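Local coordinates for protein Cfl (Pectobacterium brasiliense, PDB 7A9J) that is a coronafacic acid ligase of the ATP-dependent AMP-binding enzyme family, here holding an indene carboxylic acid in its pocket, at residues 113-118 against 135-140; 128-133 against 149-154. The protein carries 1 engineered substitution. One frame throughout, in Å; residues are numbered along the deposited sequence.

Contact 1: 113-118 against 135-140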
ATOM      1  N   ASN A 113      -0.083 -23.325   0.637  1.00 41.57           N
ATOM      2  CA  ASN A 113      -0.012 -23.188   2.090  1.00 46.39           C
ATOM      3  C   ASN A 113      -1.133 -22.311   2.640  1.00 40.37           C
ATOM      4  O   ASN A 113      -1.754 -22.660   3.656  1.00 41.99           O
ATOM      5  CB  ASN A 113       1.340 -22.625   2.517  1.00 43.39           C
ATOM      6  CG  ASN A 113       1.451 -22.549   4.031  1.00 55.45           C
ATOM      7  OD1 ASN A 113       1.312 -23.562   4.715  1.00 52.14           O
ATOM      8  ND2 ASN A 113       1.632 -21.346   4.562  1.00 56.47           N
ATOM      9  N   LEU A 114      -1.420 -21.168   1.987  1.00 39.88           N
ATOM     10  CA  LEU A 114      -2.500 -20.308   2.475  1.00 38.78           C
ATOM     11  C   LEU A 114      -3.877 -20.930   2.274  1.00 43.24           C
ATOM     12  O   LEU A 114      -4.769 -20.737   3.103  1.00 36.40           O
ATOM     13  CB  LEU A 114      -2.461 -18.934   1.799  1.00 36.12           C
ATOM     14  CG  LEU A 114      -1.223 -18.127   2.216  1.00 41.71           C
ATOM     15  CD1 LEU A 114      -1.468 -16.644   1.876  1.00 44.91           C
ATOM     16  CD2 LEU A 114      -0.842 -18.303   3.698  1.00 46.00           C
ATOM     17  N   ILE A 115      -4.102 -21.608   1.153  1.00 36.43           N
ATOM     18  CA  ILE A 115      -5.400 -22.261   0.978  1.00 39.77           C
ATOM     19  C   ILE A 115      -5.634 -23.249   2.101  1.00 38.81           C
ATOM     20  O   ILE A 115      -6.727 -23.305   2.685  1.00 42.04           O
ATOM     21  CB  ILE A 115      -5.475 -22.949  -0.394  1.00 36.00           C
ATOM     22  CG1 ILE A 115      -5.581 -21.881  -1.490  1.00 37.91           C
ATOM     23  CG2 ILE A 115      -6.692 -23.908  -0.487  1.00 37.16           C
ATOM     24  CD1 ILE A 115      -5.502 -22.512  -2.891  1.00 38.57           C
ATOM     25  N   GLN A 116      -4.595 -24.013   2.441  1.00 41.47           N
ATOM     26  CA  GLN A 116      -4.699 -25.017   3.487  1.00 44.21           C
ATOM     27  C   GLN A 116      -4.796 -24.366   4.858  1.00 47.42           C
ATOM     28  O   GLN A 116      -5.681 -24.701   5.653  1.00 46.63           O
ATOM     29  CB  GLN A 116      -3.492 -25.946   3.418  1.00 52.94           C
ATOM     30  CG  GLN A 116      -3.473 -26.767   2.146  1.00 46.13           C
ATOM     31  CD  GLN A 116      -2.396 -27.821   2.190  1.00 60.13           C
ATOM     32  OE1 GLN A 116      -1.208 -27.515   2.340  1.00 57.96           O
ATOM     33  NE2 GLN A 116      -2.802 -29.071   2.080  1.00 66.37           N
ATOM     34  N   HIS A 117      -3.901 -23.415   5.143  1.00 39.80           N
ATOM     35  CA  HIS A 117      -3.881 -22.776   6.458  1.00 44.58           C
ATOM     36  C   HIS A 117      -5.198 -22.066   6.747  1.00 44.80           C
ATOM     37  O   HIS A 117      -5.705 -22.130   7.874  1.00 41.24           O
ATOM     38  CB  HIS A 117      -2.712 -21.788   6.544  1.00 39.22           C
ATOM     39  CG  HIS A 117      -2.501 -21.200   7.915  1.00 41.67           C
ATOM     40  ND1 HIS A 117      -3.127 -20.046   8.332  1.00 41.45           N
ATOM     41  CD2 HIS A 117      -1.725 -21.596   8.951  1.00 50.67           C
ATOM     42  CE1 HIS A 117      -2.734 -19.741   9.556  1.00 42.13           C
ATOM     43  NE2 HIS A 117      -1.885 -20.671   9.958  1.00 47.44           N
ATOM     44  N   SER A 118      -5.746 -21.355   5.755  1.00 40.25           N
ATOM     45  CA  SER A 118      -6.996 -20.634   5.926  1.00 35.78           C
ATOM     46  C   SER A 118      -8.206 -21.563   6.058  1.00 39.87           C
ATOM     47  O   SER A 118      -9.294 -21.075   6.380  1.00 42.96           O
ATOM     48  CB  SER A 118      -7.247 -19.686   4.734  1.00 39.00           C
ATOM     49  OG  SER A 118      -7.549 -20.410   3.537  1.00 36.46           O
ATOM     50  N   GLN A 135      -1.921 -27.805 -10.112  1.00 43.23           N
ATOM     51  CA  GLN A 135      -1.756 -29.050  -9.369  1.00 45.43           C
ATOM     52  C   GLN A 135      -1.871 -28.796  -7.873  1.00 49.29           C
ATOM     53  O   GLN A 135      -2.522 -29.557  -7.148  1.00 48.33           O
ATOM     54  CB  GLN A 135      -0.415 -29.679  -9.720  1.00 50.78           C
ATOM     55  CG  GLN A 135      -0.434 -30.313 -11.101  1.00 56.04           C
ATOM     56  CD  GLN A 135       0.914 -30.853 -11.503  1.00 73.99           C
ATOM     57  OE1 GLN A 135       1.916 -30.625 -10.809  1.00 74.85           O
ATOM     58  NE2 GLN A 135       0.956 -31.589 -12.623  1.00 64.10           N
ATOM     59  N   GLU A 136      -1.297 -27.688  -7.411  1.00 43.32           N
ATOM     60  CA  GLU A 136      -1.371 -27.334  -5.995  1.00 48.86           C
ATOM     61  C   GLU A 136      -2.809 -27.053  -5.574  1.00 52.26           C
ATOM     62  O   GLU A 136      -3.298 -27.589  -4.576  1.00 47.79           O
ATOM     63  CB  GLU A 136      -0.460 -26.125  -5.713  1.00 45.47           C
ATOM     64  CG  GLU A 136       1.046 -26.403  -5.905  1.00 47.12           C
ATOM     65  CD  GLU A 136       1.513 -26.437  -7.381  1.00 52.46           C
ATOM     66  OE1 GLU A 136       0.703 -26.121  -8.300  1.00 50.95           O
ATOM     67  OE2 GLU A 136       2.688 -26.774  -7.624  1.00 49.26           O
ATOM     68  N   ILE A 137      -3.519 -26.232  -6.336  1.00 41.26           N
ATOM     69  CA  ILE A 137      -4.886 -25.898  -5.945  1.00 40.39           C
ATOM     70  C   ILE A 137      -5.742 -27.165  -5.928  1.00 47.31           C
ATOM     71  O   ILE A 137      -6.434 -27.468  -4.944  1.00 42.70           O
ATOM     72  CB  ILE A 137      -5.450 -24.825  -6.885  1.00 35.74           C
ATOM     73  CG1 ILE A 137      -4.806 -23.460  -6.620  1.00 34.67           C
ATOM     74  CG2 ILE A 137      -7.012 -24.666  -6.652  1.00 42.02           C
ATOM     75  CD1 ILE A 137      -4.858 -22.589  -7.864  1.00 38.19           C
ATOM     76  N   GLU A 138      -5.619 -27.976  -6.965  1.00 40.84           N
ATOM     77  CA  GLU A 138      -6.489 -29.139  -7.078  1.00 47.94           C
ATOM     78  C   GLU A 138      -6.133 -30.242  -6.107  1.00 56.35           C
ATOM     79  O   GLU A 138      -6.922 -31.182  -5.957  1.00 54.93           O
ATOM     80  CB  GLU A 138      -6.487 -29.664  -8.516  1.00 46.66           C
ATOM     81  CG  GLU A 138      -7.160 -28.640  -9.435  1.00 44.42           C
ATOM     82  CD  GLU A 138      -7.346 -29.107 -10.894  1.00 48.75           C
ATOM     83  OE1 GLU A 138      -6.503 -29.892 -11.417  1.00 53.17           O
ATOM     84  OE2 GLU A 138      -8.353 -28.670 -11.531  1.00 48.83           O
ATOM     85  N   SER A 139      -4.981 -30.160  -5.449  1.00 49.91           N
ATOM     86  CA  SER A 139      -4.633 -31.150  -4.444  1.00 57.20           C
ATOM     87  C   SER A 139      -5.038 -30.716  -3.030  1.00 60.87           C
ATOM     88  O   SER A 139      -4.739 -31.437  -2.068  1.00 57.69           O
ATOM     89  CB  SER A 139      -3.128 -31.441  -4.506  1.00 55.89           C
ATOM     90  OG  SER A 139      -2.399 -30.302  -4.066  1.00 55.62           O
ATOM     91  N   CYS A 140      -5.731 -29.584  -2.889  1.00 49.30           N
ATOM     92  CA  CYS A 140      -6.248 -29.104  -1.602  1.00 46.78           C
ATOM     93  C   CYS A 140      -7.599 -29.759  -1.346  1.00 53.77           C
ATOM     94  O   CYS A 140      -8.627 -29.299  -1.840  1.00 53.59           O
ATOM     95  CB  CYS A 140      -6.364 -27.587  -1.598  1.00 45.56           C
ATOM     96  SG  CYS A 140      -4.756 -26.717  -1.599  1.00 48.58           S
TER

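Contact 2: 128-133 against 149-154. With PO4 (phosphate ion), chain C.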
ATOM      1  N   LYS A 128      -4.871 -17.097 -15.696  1.00 32.18           N
ATOM      2  CA  LYS A 128      -3.420 -17.018 -15.546  1.00 34.94           C
ATOM      3  C   LYS A 128      -2.978 -17.569 -14.187  1.00 35.13           C
ATOM      4  O   LYS A 128      -2.034 -18.367 -14.121  1.00 39.41           O
ATOM      5  CB  LYS A 128      -3.008 -15.539 -15.698  1.00 38.33           C
ATOM      6  CG  LYS A 128      -1.497 -15.263 -15.557  1.00 47.41           C
ATOM      7  CD  LYS A 128      -1.201 -13.853 -16.114  1.00 59.00           C
ATOM      8  CE  LYS A 128       0.289 -13.455 -15.989  1.00 72.94           C
ATOM      9  NZ  LYS A 128       0.469 -11.969 -16.193  1.00 64.93           N
ATOM     10  N   ARG A 129      -3.666 -17.172 -13.111  1.00 34.62           N
ATOM     11  CA  ARG A 129      -3.270 -17.568 -11.747  1.00 35.52           C
ATOM     12  C   ARG A 129      -3.518 -19.057 -11.516  1.00 38.94           C
ATOM     13  O   ARG A 129      -2.654 -19.783 -11.002  1.00 33.63           O
ATOM     14  CB  ARG A 129      -4.019 -16.722 -10.710  1.00 31.94           C
ATOM     15  CG  ARG A 129      -3.175 -15.506 -10.203  1.00 35.31           C
ATOM     16  CD  ARG A 129      -2.497 -14.712 -11.368  1.00 36.70           C
ATOM     17  NE  ARG A 129      -3.497 -13.982 -12.188  1.00 34.21           N
ATOM     18  CZ  ARG A 129      -3.182 -12.944 -12.963  1.00 37.71           C
ATOM     19  NH1 ARG A 129      -1.893 -12.521 -12.986  1.00 39.17           N
ATOM     20  NH2 ARG A 129      -4.120 -12.367 -13.728  1.00 37.20           N
ATOM     21  N   PHE A 130      -4.684 -19.542 -11.933  1.00 35.51           N
ATOM     22  CA  PHE A 130      -4.986 -20.959 -11.782  1.00 33.22           C
ATOM     23  C   PHE A 130      -3.983 -21.847 -12.499  1.00 37.86           C
ATOM     24  O   PHE A 130      -3.566 -22.864 -11.955  1.00 39.38           O
ATOM     25  CB  PHE A 130      -6.433 -21.243 -12.289  1.00 32.80           C
ATOM     26  CG  PHE A 130      -6.816 -22.692 -12.172  1.00 36.88           C
ATOM     27  CD1 PHE A 130      -7.110 -23.229 -10.918  1.00 36.13           C
ATOM     28  CD2 PHE A 130      -6.950 -23.472 -13.296  1.00 35.56           C
ATOM     29  CE1 PHE A 130      -7.465 -24.604 -10.828  1.00 39.06           C
ATOM     30  CE2 PHE A 130      -7.254 -24.857 -13.218  1.00 35.97           C
ATOM     31  CZ  PHE A 130      -7.547 -25.397 -11.962  1.00 39.49           C
ATOM     32  N   TYR A 131      -3.673 -21.572 -13.771  1.00 32.78           N
ATOM     33  CA  TYR A 131      -2.911 -22.555 -14.497  1.00 34.53           C
ATOM     34  C   TYR A 131      -1.449 -22.551 -14.056  1.00 37.08           C
ATOM     35  O   TYR A 131      -0.761 -23.541 -14.253  1.00 41.34           O
ATOM     36  CB  TYR A 131      -3.036 -22.342 -16.006  1.00 36.80           C
ATOM     37  CG  TYR A 131      -4.312 -23.004 -16.470  1.00 36.85           C
ATOM     38  CD1 TYR A 131      -4.371 -24.389 -16.593  1.00 38.92           C
ATOM     39  CD2 TYR A 131      -5.466 -22.253 -16.700  1.00 39.03           C
ATOM     40  CE1 TYR A 131      -5.586 -25.037 -17.027  1.00 40.86           C
ATOM     41  CE2 TYR A 131      -6.664 -22.890 -17.112  1.00 38.54           C
ATOM     42  CZ  TYR A 131      -6.703 -24.246 -17.226  1.00 39.00           C
ATOM     43  OH  TYR A 131      -7.872 -24.899 -17.656  1.00 42.04           O
ATOM     44  N   GLU A 132      -1.026 -21.471 -13.410  1.00 36.89           N
ATOM     45  CA  GLU A 132       0.318 -21.452 -12.809  1.00 44.17           C
ATOM     46  C   GLU A 132       0.384 -22.294 -11.532  1.00 45.33           C
ATOM     47  O   GLU A 132       1.483 -22.598 -11.032  1.00 43.10           O
ATOM     48  CB  GLU A 132       0.672 -19.995 -12.462  1.00 42.47           C
ATOM     49  CG  GLU A 132       1.214 -19.191 -13.639  1.00 51.29           C
ATOM     50  CD  GLU A 132       1.205 -17.663 -13.398  1.00 63.08           C
ATOM     51  OE1 GLU A 132       0.833 -17.179 -12.287  1.00 66.56           O
ATOM     52  OE2 GLU A 132       1.581 -16.933 -14.347  1.00 67.68           O
ATOM     53  N   THR A 133      -0.774 -22.636 -10.980  1.00 39.48           N
ATOM     54  CA  THR A 133      -0.925 -23.192  -9.639  1.00 41.16           C
ATOM     55  C   THR A 133      -1.823 -24.426  -9.632  1.00 42.59           C
ATOM     56  O   THR A 133      -2.326 -24.815  -8.573  1.00 42.16           O
ATOM     57  CB  THR A 133      -1.521 -22.125  -8.720  1.00 43.74           C
ATOM     58  OG1 THR A 133      -0.982 -20.850  -9.073  1.00 44.63           O
ATOM     59  CG2 THR A 133      -1.102 -22.396  -7.271  1.00 46.98           C
ATOM     60  N   ILE A 149     -12.002 -18.340 -14.097  1.00 31.67           N
ATOM     61  CA  ILE A 149     -12.375 -17.568 -15.276  1.00 33.79           C
ATOM     62  C   ILE A 149     -11.571 -18.071 -16.454  1.00 36.00           C
ATOM     63  O   ILE A 149     -10.337 -18.202 -16.373  1.00 36.64           O
ATOM     64  CB  ILE A 149     -12.103 -16.073 -15.025  1.00 32.64           C
ATOM     65  CG1 ILE A 149     -12.898 -15.592 -13.816  1.00 33.02           C
ATOM     66  CG2 ILE A 149     -12.424 -15.272 -16.298  1.00 34.79           C
ATOM     67  CD1 ILE A 149     -12.590 -14.106 -13.422  1.00 35.43           C
ATOM     68  N   ASP A 150     -12.271 -18.408 -17.550  1.00 33.97           N
ATOM     69  CA  ASP A 150     -11.657 -18.928 -18.766  1.00 38.31           C
ATOM     70  C   ASP A 150     -10.971 -20.274 -18.541  1.00 36.34           C
ATOM     71  O   ASP A 150     -10.028 -20.603 -19.267  1.00 39.44           O
ATOM     72  CB  ASP A 150     -10.633 -17.968 -19.380  1.00 38.48           C
ATOM     73  CG  ASP A 150     -11.192 -16.597 -19.664  1.00 51.58           C
ATOM     74  OD1 ASP A 150     -10.622 -15.612 -19.131  1.00 61.29           O
ATOM     75  OD2 ASP A 150     -12.146 -16.508 -20.463  1.00 49.89           O
ATOM     76  N   LEU A 151     -11.502 -21.086 -17.604  1.00 36.72           N
ATOM     77  CA  LEU A 151     -11.131 -22.500 -17.521  1.00 39.83           C
ATOM     78  C   LEU A 151     -11.148 -23.172 -18.888  1.00 43.94           C
ATOM     79  O   LEU A 151     -12.130 -23.055 -19.640  1.00 40.28           O
ATOM     80  CB  LEU A 151     -12.090 -23.210 -16.549  1.00 36.77           C
ATOM     81  CG  LEU A 151     -11.773 -24.675 -16.246  1.00 37.09           C
ATOM     82  CD1 LEU A 151     -10.487 -24.677 -15.325  1.00 34.91           C
ATOM     83  CD2 LEU A 151     -12.927 -25.371 -15.560  1.00 38.99           C
ATOM     84  N   LYS A 152     -10.093 -23.935 -19.218  1.00 41.31           N
ATOM     85  CA  LYS A 152     -10.136 -24.742 -20.433  1.00 45.13           C
ATOM     86  C   LYS A 152     -11.138 -25.872 -20.261  1.00 43.29           C
ATOM     87  O   LYS A 152     -11.285 -26.447 -19.177  1.00 43.28           O
ATOM     88  CB  LYS A 152      -8.748 -25.320 -20.761  1.00 43.50           C
ATOM     89  CG  LYS A 152      -7.693 -24.210 -20.702  1.00 40.32           C
ATOM     90  CD  LYS A 152      -6.289 -24.738 -21.047  1.00 44.06           C
ATOM     91  CE  LYS A 152      -5.212 -23.710 -20.551  1.00 51.80           C
ATOM     92  NZ  LYS A 152      -3.874 -24.055 -21.161  1.00 61.03           N
ATOM     93  N   ILE A 153     -11.907 -26.145 -21.314  1.00 45.76           N
ATOM     94  CA  ILE A 153     -13.003 -27.081 -21.111  1.00 44.07           C
ATOM     95  C   ILE A 153     -12.528 -28.472 -20.720  1.00 49.32           C
ATOM     96  O   ILE A 153     -13.221 -29.169 -19.979  1.00 53.42           O
ATOM     97  CB  ILE A 153     -13.893 -27.149 -22.373  1.00 48.48           C
ATOM     98  CG1 ILE A 153     -13.086 -27.467 -23.627  1.00 53.01           C
ATOM     99  CG2 ILE A 153     -14.632 -25.831 -22.556  1.00 69.39           C
ATOM    100  CD1 ILE A 153     -13.966 -27.514 -24.830  1.00 59.59           C
ATOM    101  N   GLU A 154     -11.374 -28.921 -21.220  1.00 49.61           N
ATOM    102  CA  GLU A 154     -10.904 -30.244 -20.797  1.00 49.24           C
ATOM    103  C   GLU A 154     -10.608 -30.334 -19.293  1.00 47.57           C
ATOM    104  O   GLU A 154     -10.369 -31.455 -18.807  1.00 48.07           O
ATOM    105  CB  GLU A 154      -9.657 -30.660 -21.566  1.00 48.68           C
ATOM    106  CG  GLU A 154      -8.406 -29.807 -21.341  1.00 47.41           C
ATOM    107  CD  GLU A 154      -8.399 -28.539 -22.174  1.00 59.40           C
ATOM    108  OE1 GLU A 154      -7.304 -27.929 -22.269  1.00 53.39           O
ATOM    109  OE2 GLU A 154      -9.484 -28.173 -22.738  1.00 53.32           O
TER
HETATM  110  P   PO4 C 602      -2.633  -9.442 -15.559  1.00 48.93           P
HETATM  111  O1  PO4 C 602      -1.492 -10.108 -14.757  1.00 51.82           O
HETATM  112  O2  PO4 C 602      -2.378  -9.516 -17.049  1.00 63.92           O
HETATM  113  O3  PO4 C 602      -2.701  -8.003 -15.149  1.00 50.31           O
HETATM  114  O4  PO4 C 602      -3.955 -10.076 -15.294  1.00 51.86           O

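Contact 1: 113-118 against 135-140
I115 and C140 join two helices that pack over strand 122-125 of the five-stranded parallel sheet: helix 108-117, which leads into that strand, and helix 134-138, on the beta-alpha-beta crossover from it to strand 145-148. Evidence for tight packing comes from I115. Its CG2, anti to the backbone N because CG1 takes the place beside it (chi1 -72°), meets C140 SG at 3.6 Å and C140 CB at 3.9 Å. The other branch turns to the second helix, where I115 CD1 stands 3.9 Å from I137 CG1, the two side chains crossing at about a right angle. Both isoleucines also rest on Y123 of strand 122-125, and L102 and L143 extend the apolar lining.

The solvent side is looser. Q116 is exposed and touches through CG, 4.0 Å from C140 SG. All three side-chain contacts across the segments are carbon to carbon or carbon to sulfur, and 173 Å² of surface is buried in total. The closest CA pair, Q116 and C140, is 6.7 Å apart. Past the end of helix 134-138, S139 turns back on the helix: S139 OG donates to E136 O over 2.9 Å, from the same face of the carbonyl plane as S139 N.

Contact 2: 128-133 against 149-154
On the crossover from strand 122-125 to strand 145-148, Y131 of helix 127-132 is held against K152 and L151 of the loop that follows the second strand. The Y131 ring is sandwiched: K152 CE lies over one face, 3.7 Å from the ring centroid and 13° off the normal, while F130 CD2 sits over the opposite face. Chi1 of -49° leaves K152 CG beside its own backbone N, and the extended chain then runs across the ring. K152 NZ stays above the same face at 4.6 Å from the centroid of the Y131 ring, a cation-pi contact. L151 CD1 fills the angle between the two aromatic residues, 3.5 Å from Y131 OH and 3.9 Å from F130 CE2.

Away from the loop, R129 grips a phosphate ion, probably from the crystallisation liquor, through NH1 to O1 and NH2 to O4 (2.8 Å). K128 NZ also bonds O1, and E261 N adds a further bond. The main polar partner of Y131 OH is the D155 carboxylate, hydrogen-bonded through OD2; the hydroxyl also accepts from K152 N at 2.9 Å, angle 152°. The two bonds anchor the phenol end and probably polarise the hydroxyl, while the packing on both faces hinders the ring from turning.

In the fold
Contacts 1 and 2 adjoin, their centres 15 Å apart, because helices 127-132 and 134-138 follow one another in the chain. F130 bridges them: I137 CD1 comes within 3.8 Å of F130 CD1, and E138 OE2 within 3.4 Å of F130 CZ. T160 of strand 160-162 ties both to the edge of the parallel sheet, taking part in a hydrogen bond with E138 OE2 and touching F130 and L151. The contact centres lie about 26 and 28 Å from the chain centre, and none of their residues lines the pocket of the bound indene acid. Beyond contact 1, H117 on the same helix meets the antiparallel sheet: ND1 bonds Y188 OH and H117 O bonds W390 NE1.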